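Local structure of DegQ (Legionella fallonii, 3PV2) at residues B[243-246]-B[247-251]; B[322-325]-B[326-329]; B[235-239]-B[240-244]. The protein acts as a self-compartmentizing HtrA-family serine protease that assembles into large 12-mers and probably degrades or chaperones misfolded proteins of the cell envelope. All coordinates share one frame; numbering follows the deposited sequence.

Contact 1: B[243-246]-B[247-251]; sequences KDVA and QQIIK
The carbonyl oxygen of Val245 is met by the backbone and the side chain of Ile249 together. Ile249 N donates to Val245 O over 2.9 Å, with an N-H...O angle of 154°, and Ile249 CG1 leans against the same Val245 O at 3.6 Å, so the polar atom is partly covered by hydrocarbon beyond its single backbone bond. One turn of helix separates the two residues, and their side chains run next to each other in the same direction. In Val245, chi1 of 163° sets CG1 opposite the backbone nitrogen. In Ile249, CG1 instead stands opposite its own carbonyl carbon (chi1 -78°), with an extended chi2. The result is a branch-to-branch contact in which Ile249 CD1 lies 3.6 Å from Val245 CG1.

The next pair repeats the pattern on another side of the helix. Ile250 N donates to Ala246 O at 2.9 Å, while Ile250 CG1 comes within 3.2 Å of Ala246 O. Gln247 N donates to Lys243 O at 3.0 Å and Gln248 N to Asp244 O at 3.1 Å, which completes four successive i to i-4 bonds of a regular alpha-helix.

The whole contact belongs to helix 239-252, laid against the outside of the first protease barrel. Val245 and Ile249 press on Leu127 and Val129 of strand 127-131, respectively, and Ala246 and Ile250 rest on Ile92 and Val90 of strand 90-93, again respectively. Ile249 also touches Ile255 in the linker, and Val245 meets Leu326 beyond helix 318-325, bringing the first PDZ domain alongside.

Contact 2: B[322-325]-B[326-329]; sequences TTIS and LLRV
Leu327 N donates to Ile324 O across 2.8 Å, with an N-H...O angle of 162°. The donor stands above the carbonyl plane instead of lying in it, as fits a tight i to i-3 turn where the chain leaves the helix. The same Ile324 O has a water 3.2 Å away, so the oxygen has a second polar neighbour. The Leu327 side chain folds back over the turn: Leu327 CD2 lies 3.6 Å from Ile324 CA and 4.2 Å from Ile324 CG1.

On another side of the turn, Ser325 and Leu326 are squeezed together. Leu326 CG and CD2 come close to the serine oxygen, with Leu326 CD2 at 3.1 Å from Ser325 OG. A chi1 of 83° places that hydroxyl between the backbone nitrogen and the carbonyl carbon of Ser325, turned back along the helix, and from there Ser325 OG donates to Thr322 O at 3.2 Å.

Farther out, Thr323 OG1 is bonded to Gln319 O one turn earlier, and Ile324 packs on Ile309 of strand 305-309. Leu326 also reaches Asp244 of helix 239-252 and Ile255 of the loop that follows it, while Arg328 makes a cation-pi contact with Phe252.

Near the end of the helix, a backbone i to i-3 bond and a serine hydroxyl thus each supply a donor to a carbonyl oxygen, Ile324 O and Thr322 O, while the apolar Leu326 next to them helps join the PDZ domain to the protease domain.

Contact 3: B[235-239]-B[240-244]; sequences FAIPI and NMVKD
The carboxamide of Asn240 meets Ile239 through its oxygen: Ile239 CG2 is 3.6 Å from Asn240 OD1, displaced to one side of the amide plane and lying by the oxygen, not over the middle of the group. The two side chains cross at nearly a right angle. The amide's other end is anchored, with Asn240 ND2 bonded to Asp144 and more weakly to Asp146; separately, the backbone Asn240 N is bonded to Ser145 OG. All three partners lie in the loop between strands 127-131 and 153-158. A second flat group, the carbonyl of Pro238, accepts a bond from Val242 N at 3.1 Å, while Val242 CG2 approaches the same Pro238 O at 3.4 Å. The following bond is shorter and nearly straight: Lys243 N reaches Ile239 O over 2.7 Å, at an N-H...O angle of 167°. These two bonds form the first turn of the helix, with Pro238 in the N-cap position. Acidic residues beside this end probably suit the positive pole of the helix.

The apolar contacts come from the strand. Ile237 CG2, opposite its backbone nitrogen, is touched by two residues of the helix. Met241 CE, brought back by the bend at chi3 (107°), is tight against Ile237 CG2 at 3.3 Å, and Val242 CG2 lies 3.8 Å from the same methyl. Ile239 CD1 covers another side of the valine, 3.9 Å from Val242 CB.

Leu127 of the first barrel touches Ile237 and Val242, and Ile219 backs Val242 from the second. Strand 235-238 and helix 240-244 diverge by 54°, the chain turning from the last strand of the second six-stranded barrel directly into the C-terminal helix of the protease domain, a sequence characteristic of the chymotrypsin-like fold.

Along the chain the order is contact 3, contact 1, contact 2. Contacts 3 and 1 follow each other on helix 239-252, sharing Lys243 and Asp244, with centres about 11 Å apart: one is where the helix leaves the second protease barrel, the other its course along the first. Contact 2 belongs to the first PDZ domain, yet its centre is only about 12 Å from that of contact 1 and 15 Å from that of contact 3. Leu326 is part of the join, its CD1 lying 4.1 Å from Asp244 CB. In this structure the C-terminal helix of the protease domain is thus consistent with a docking surface for the first PDZ domain.

Contact 1: B[243-246]-B[247-251]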
loop_
_atom_site.group_PDB
_atom_site.type_symbol
_atom_site.label_atom_id
_atom_site.label_comp_id
_atom_site.label_asym_id
_atom_site.label_seq_id
_atom_site.Cartn_x
_atom_site.Cartn_y
_atom_site.Cartn_z
ATOM N N LYS B 243 -30.122 -29.007 36.299
ATOM C CA LYS B 243 -30.978 -29.116 37.499
ATOM C C LYS B 243 -30.265 -28.663 38.783
ATOM O O LYS B 243 -30.829 -27.950 39.631
ATOM C CB LYS B 243 -31.410 -30.573 37.750
ATOM C CG LYS B 243 -32.430 -31.190 36.773
ATOM C CD LYS B 243 -33.031 -32.584 37.239
ATOM C CE LYS B 243 -32.075 -33.462 38.111
ATOM N NZ LYS B 243 -32.638 -34.824 38.459
ATOM N N ASP B 244 -29.014 -29.073 38.924
ATOM C CA ASP B 244 -28.330 -28.798 40.158
ATOM C C ASP B 244 -27.767 -27.368 40.194
ATOM O O ASP B 244 -27.814 -26.706 41.260
ATOM C CB ASP B 244 -27.349 -29.922 40.451
ATOM C CG ASP B 244 -28.068 -31.311 40.510
ATOM O OD1 ASP B 244 -29.037 -31.537 39.727
ATOM O OD2 ASP B 244 -27.696 -32.180 41.338
ATOM N N VAL B 245 -27.307 -26.853 39.052
ATOM C CA VAL B 245 -26.935 -25.459 39.014
ATOM C C VAL B 245 -28.187 -24.569 39.275
ATOM O O VAL B 245 -28.106 -23.594 40.007
ATOM C CB VAL B 245 -26.298 -25.049 37.721
ATOM C CG1 VAL B 245 -26.314 -23.568 37.595
ATOM C CG2 VAL B 245 -24.869 -25.551 37.656
ATOM N N ALA B 246 -29.328 -24.908 38.687
ATOM C CA ALA B 246 -30.532 -24.082 38.873
ATOM C C ALA B 246 -30.970 -24.051 40.325
ATOM O O ALA B 246 -31.403 -23.027 40.782
ATOM C CB ALA B 246 -31.733 -24.552 38.022
ATOM N N GLN B 247 -30.940 -25.212 40.970
ATOM C CA GLN B 247 -31.440 -25.352 42.297
ATOM C C GLN B 247 -30.527 -24.535 43.252
ATOM O O GLN B 247 -30.999 -23.808 44.092
ATOM C CB GLN B 247 -31.546 -26.833 42.670
ATOM C CG GLN B 247 -32.124 -27.031 44.097
ATOM C CD GLN B 247 -31.031 -27.421 45.087
ATOM O OE1 GLN B 247 -30.367 -28.446 44.896
ATOM N NE2 GLN B 247 -30.835 -26.610 46.148
ATOM N N GLN B 248 -29.234 -24.583 43.011
ATOM C CA GLN B 248 -28.301 -23.825 43.793
ATOM C C GLN B 248 -28.436 -22.316 43.546
ATOM O O GLN B 248 -28.329 -21.524 44.514
ATOM C CB GLN B 248 -26.886 -24.328 43.603
ATOM C CG GLN B 248 -25.807 -23.372 44.138
ATOM C CD GLN B 248 -24.557 -24.111 44.640
ATOM O OE1 GLN B 248 -24.676 -25.153 45.275
ATOM N NE2 GLN B 248 -23.370 -23.566 44.372
ATOM N N ILE B 249 -28.726 -21.914 42.300
ATOM C CA ILE B 249 -28.956 -20.489 42.009
ATOM C C ILE B 249 -30.256 -20.004 42.668
ATOM O O ILE B 249 -30.301 -18.901 43.166
ATOM C CB ILE B 249 -28.958 -20.146 40.505
ATOM C CG1 ILE B 249 -27.517 -20.088 39.975
ATOM C CG2 ILE B 249 -29.592 -18.818 40.239
ATOM C CD1 ILE B 249 -27.382 -20.196 38.480
ATOM N N ILE B 250 -31.308 -20.817 42.643
ATOM C CA ILE B 250 -32.558 -20.414 43.229
ATOM C C ILE B 250 -32.394 -20.210 44.756
ATOM O O ILE B 250 -32.758 -19.161 45.238
ATOM C CB ILE B 250 -33.694 -21.409 42.891
ATOM C CG1 ILE B 250 -34.087 -21.321 41.407
ATOM C CG2 ILE B 250 -34.965 -21.166 43.722
ATOM C CD1 ILE B 250 -34.976 -22.456 41.003
ATOM N N LYS B 251 -31.822 -21.179 45.471
ATOM C CA LYS B 251 -31.622 -21.121 46.913
ATOM C C LYS B 251 -30.721 -19.960 47.325
ATOM O O LYS B 251 -31.092 -19.153 48.208
ATOM C CB LYS B 251 -31.015 -22.434 47.442
ATOM C CG LYS B 251 -31.531 -22.922 48.810
ATOM C CD LYS B 251 -30.414 -23.486 49.703
ATOM C CE LYS B 251 -30.864 -24.634 50.621
ATOM N NZ LYS B 251 -30.909 -25.935 49.844
#

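Contact 2: B[322-325]-B[326-329]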
loop_
_atom_site.group_PDB
_atom_site.type_symbol
_atom_site.label_atom_id
_atom_site.label_comp_id
_atom_site.label_asym_id
_atom_site.label_seq_id
_atom_site.Cartn_x
_atom_site.Cartn_y
_atom_site.Cartn_z
ATOM N N THR B 322 -18.077 -32.249 38.273
ATOM C CA THR B 322 -19.472 -32.004 38.386
ATOM C C THR B 322 -20.045 -32.212 39.794
ATOM O O THR B 322 -20.495 -31.244 40.403
ATOM C CB THR B 322 -20.183 -32.859 37.319
ATOM O OG1 THR B 322 -19.815 -32.342 36.017
ATOM C CG2 THR B 322 -21.708 -32.890 37.517
ATOM N N THR B 323 -20.066 -33.431 40.317
ATOM C CA THR B 323 -20.737 -33.672 41.598
ATOM C C THR B 323 -20.155 -32.819 42.740
ATOM O O THR B 323 -20.889 -32.415 43.640
ATOM C CB THR B 323 -20.636 -35.126 42.046
ATOM O OG1 THR B 323 -21.132 -35.989 41.021
ATOM C CG2 THR B 323 -21.409 -35.352 43.343
ATOM N N ILE B 324 -18.865 -32.518 42.698
ATOM C CA ILE B 324 -18.216 -31.831 43.828
ATOM C C ILE B 324 -18.242 -30.305 43.702
ATOM O O ILE B 324 -18.497 -29.591 44.672
ATOM C CB ILE B 324 -16.738 -32.235 43.971
ATOM C CG1 ILE B 324 -16.600 -33.596 44.649
ATOM C CG2 ILE B 324 -15.982 -31.239 44.817
ATOM C CD1 ILE B 324 -15.155 -34.101 44.631
ATOM N N SER B 325 -17.971 -29.847 42.485
ATOM C CA SER B 325 -17.930 -28.440 42.139
ATOM C C SER B 325 -19.054 -27.647 42.722
ATOM O O SER B 325 -18.871 -26.483 43.034
ATOM C CB SER B 325 -18.001 -28.235 40.626
ATOM O OG SER B 325 -19.357 -28.288 40.223
ATOM N N LEU B 326 -20.218 -28.248 42.875
ATOM C CA LEU B 326 -21.379 -27.491 43.283
ATOM C C LEU B 326 -21.819 -27.812 44.704
ATOM O O LEU B 326 -22.917 -27.394 45.139
ATOM C CB LEU B 326 -22.549 -27.765 42.323
ATOM C CG LEU B 326 -22.330 -27.835 40.801
ATOM C CD1 LEU B 326 -23.608 -28.324 40.204
ATOM C CD2 LEU B 326 -21.892 -26.517 40.146
ATOM N N LEU B 327 -21.009 -28.556 45.444
ATOM C CA LEU B 327 -21.279 -28.678 46.877
ATOM C C LEU B 327 -20.912 -27.363 47.532
ATOM O O LEU B 327 -20.077 -26.604 47.053
ATOM C CB LEU B 327 -20.484 -29.823 47.515
ATOM C CG LEU B 327 -20.940 -31.272 47.272
ATOM C CD1 LEU B 327 -21.923 -31.386 46.126
ATOM C CD2 LEU B 327 -19.732 -32.119 47.083
ATOM N N ARG B 328 -21.532 -27.131 48.666
ATOM C CA ARG B 328 -21.359 -25.886 49.375
ATOM C C ARG B 328 -20.179 -25.921 50.324
ATOM O O ARG B 328 -19.999 -26.885 51.069
ATOM C CB ARG B 328 -22.644 -25.587 50.164
ATOM C CG ARG B 328 -23.766 -25.018 49.284
ATOM C CD ARG B 328 -23.972 -23.580 49.656
ATOM N NE ARG B 328 -23.959 -22.693 48.517
ATOM C CZ ARG B 328 -23.791 -21.388 48.633
ATOM N NH1 ARG B 328 -23.634 -20.845 49.831
ATOM N NH2 ARG B 328 -23.774 -20.629 47.550
ATOM N N VAL B 329 -19.426 -24.828 50.348
ATOM C CA VAL B 329 -18.389 -24.655 51.344
ATOM C C VAL B 329 -19.039 -25.035 52.652
ATOM O O VAL B 329 -20.169 -24.699 52.878
ATOM C CB VAL B 329 -17.866 -23.193 51.397
ATOM C CG1 VAL B 329 -17.019 -22.938 52.696
ATOM C CG2 VAL B 329 -17.072 -22.844 50.108
HETATM O O HOH W 1 -18.012 -26.607 45.807
#

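Contact 3: B[235-239]-B[240-244]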
loop_
_atom_site.group_PDB
_atom_site.type_symbol
_atom_site.label_atom_id
_atom_site.label_comp_id
_atom_site.label_asym_id
_atom_site.label_seq_id
_atom_site.Cartn_x
_atom_site.Cartn_y
_atom_site.Cartn_z
ATOM N N PHE B 235 -23.772 -28.197 20.562
ATOM C CA PHE B 235 -23.530 -28.563 21.929
ATOM C C PHE B 235 -24.683 -28.228 22.799
ATOM O O PHE B 235 -25.347 -27.207 22.582
ATOM C CB PHE B 235 -22.329 -27.804 22.430
ATOM C CG PHE B 235 -21.071 -28.207 21.780
ATOM C CD1 PHE B 235 -20.396 -29.322 22.218
ATOM C CD2 PHE B 235 -20.595 -27.522 20.689
ATOM C CE1 PHE B 235 -19.243 -29.731 21.606
ATOM C CE2 PHE B 235 -19.411 -27.923 20.061
ATOM C CZ PHE B 235 -18.746 -29.030 20.522
ATOM N N ALA B 236 -24.897 -29.054 23.821
ATOM C CA ALA B 236 -25.924 -28.834 24.803
ATOM C C ALA B 236 -25.323 -29.104 26.179
ATOM O O ALA B 236 -24.463 -29.992 26.299
ATOM C CB ALA B 236 -27.055 -29.792 24.584
ATOM N N ILE B 237 -25.789 -28.368 27.191
ATOM C CA ILE B 237 -25.365 -28.562 28.567
ATOM C C ILE B 237 -26.297 -29.594 29.180
ATOM O O ILE B 237 -27.503 -29.423 29.116
ATOM C CB ILE B 237 -25.455 -27.253 29.349
ATOM C CG1 ILE B 237 -24.604 -26.185 28.627
ATOM C CG2 ILE B 237 -24.982 -27.447 30.828
ATOM C CD1 ILE B 237 -25.152 -24.770 28.831
ATOM N N PRO B 238 -25.758 -30.727 29.674
ATOM C CA PRO B 238 -26.654 -31.823 30.065
ATOM C C PRO B 238 -27.563 -31.468 31.234
ATOM O O PRO B 238 -27.166 -30.765 32.153
ATOM C CB PRO B 238 -25.707 -32.975 30.458
ATOM C CG PRO B 238 -24.357 -32.360 30.626
ATOM C CD PRO B 238 -24.355 -30.991 30.006
ATOM N N ILE B 239 -28.790 -31.933 31.164
ATOM C CA ILE B 239 -29.811 -31.419 32.016
ATOM C C ILE B 239 -29.527 -31.714 33.499
ATOM O O ILE B 239 -29.898 -30.924 34.364
ATOM C CB ILE B 239 -31.178 -31.987 31.631
ATOM C CG1 ILE B 239 -32.303 -31.255 32.341
ATOM C CG2 ILE B 239 -31.234 -33.428 31.987
ATOM C CD1 ILE B 239 -32.369 -29.827 32.014
ATOM N N ASN B 240 -28.876 -32.841 33.789
ATOM C CA ASN B 240 -28.663 -33.218 35.200
ATOM C C ASN B 240 -27.797 -32.179 35.906
ATOM O O ASN B 240 -28.084 -31.764 37.016
ATOM C CB ASN B 240 -28.019 -34.588 35.301
ATOM C CG ASN B 240 -28.981 -35.708 35.057
ATOM O OD1 ASN B 240 -30.159 -35.522 34.715
ATOM N ND2 ASN B 240 -28.485 -36.903 35.265
ATOM N N MET B 241 -26.754 -31.733 35.232
ATOM C CA MET B 241 -26.001 -30.613 35.715
ATOM C C MET B 241 -26.844 -29.348 35.756
ATOM O O MET B 241 -26.745 -28.569 36.723
ATOM C CB MET B 241 -24.837 -30.371 34.813
ATOM C CG MET B 241 -23.870 -29.396 35.352
ATOM S SD MET B 241 -22.577 -29.164 34.125
ATOM C CE MET B 241 -23.031 -27.532 33.547
ATOM N N VAL B 242 -27.666 -29.134 34.730
ATOM C CA VAL B 242 -28.538 -27.966 34.731
ATOM C C VAL B 242 -29.437 -27.919 35.976
ATOM O O VAL B 242 -29.487 -26.904 36.618
ATOM C CB VAL B 242 -29.389 -27.851 33.455
ATOM C CG1 VAL B 242 -30.389 -26.713 33.589
ATOM C CG2 VAL B 242 -28.467 -27.646 32.283
ATOM N N LYS B 243 -30.122 -29.007 36.299
ATOM C CA LYS B 243 -30.978 -29.116 37.499
ATOM C C LYS B 243 -30.265 -28.663 38.783
ATOM O O LYS B 243 -30.829 -27.950 39.631
ATOM C CB LYS B 243 -31.410 -30.573 37.750
ATOM C CG LYS B 243 -32.430 -31.190 36.773
ATOM C CD LYS B 243 -33.031 -32.584 37.239
ATOM C CE LYS B 243 -32.075 -33.462 38.111
ATOM N NZ LYS B 243 -32.638 -34.824 38.459
ATOM N N ASP B 244 -29.014 -29.073 38.924
ATOM C CA ASP B 244 -28.330 -28.798 40.158
ATOM C C ASP B 244 -27.767 -27.368 40.194
ATOM O O ASP B 244 -27.814 -26.706 41.260
ATOM C CB ASP B 244 -27.349 -29.922 40.451
ATOM C CG ASP B 244 -28.068 -31.311 40.510
ATOM O OD1 ASP B 244 -29.037 -31.537 39.727
ATOM O OD2 ASP B 244 -27.696 -32.180 41.338
#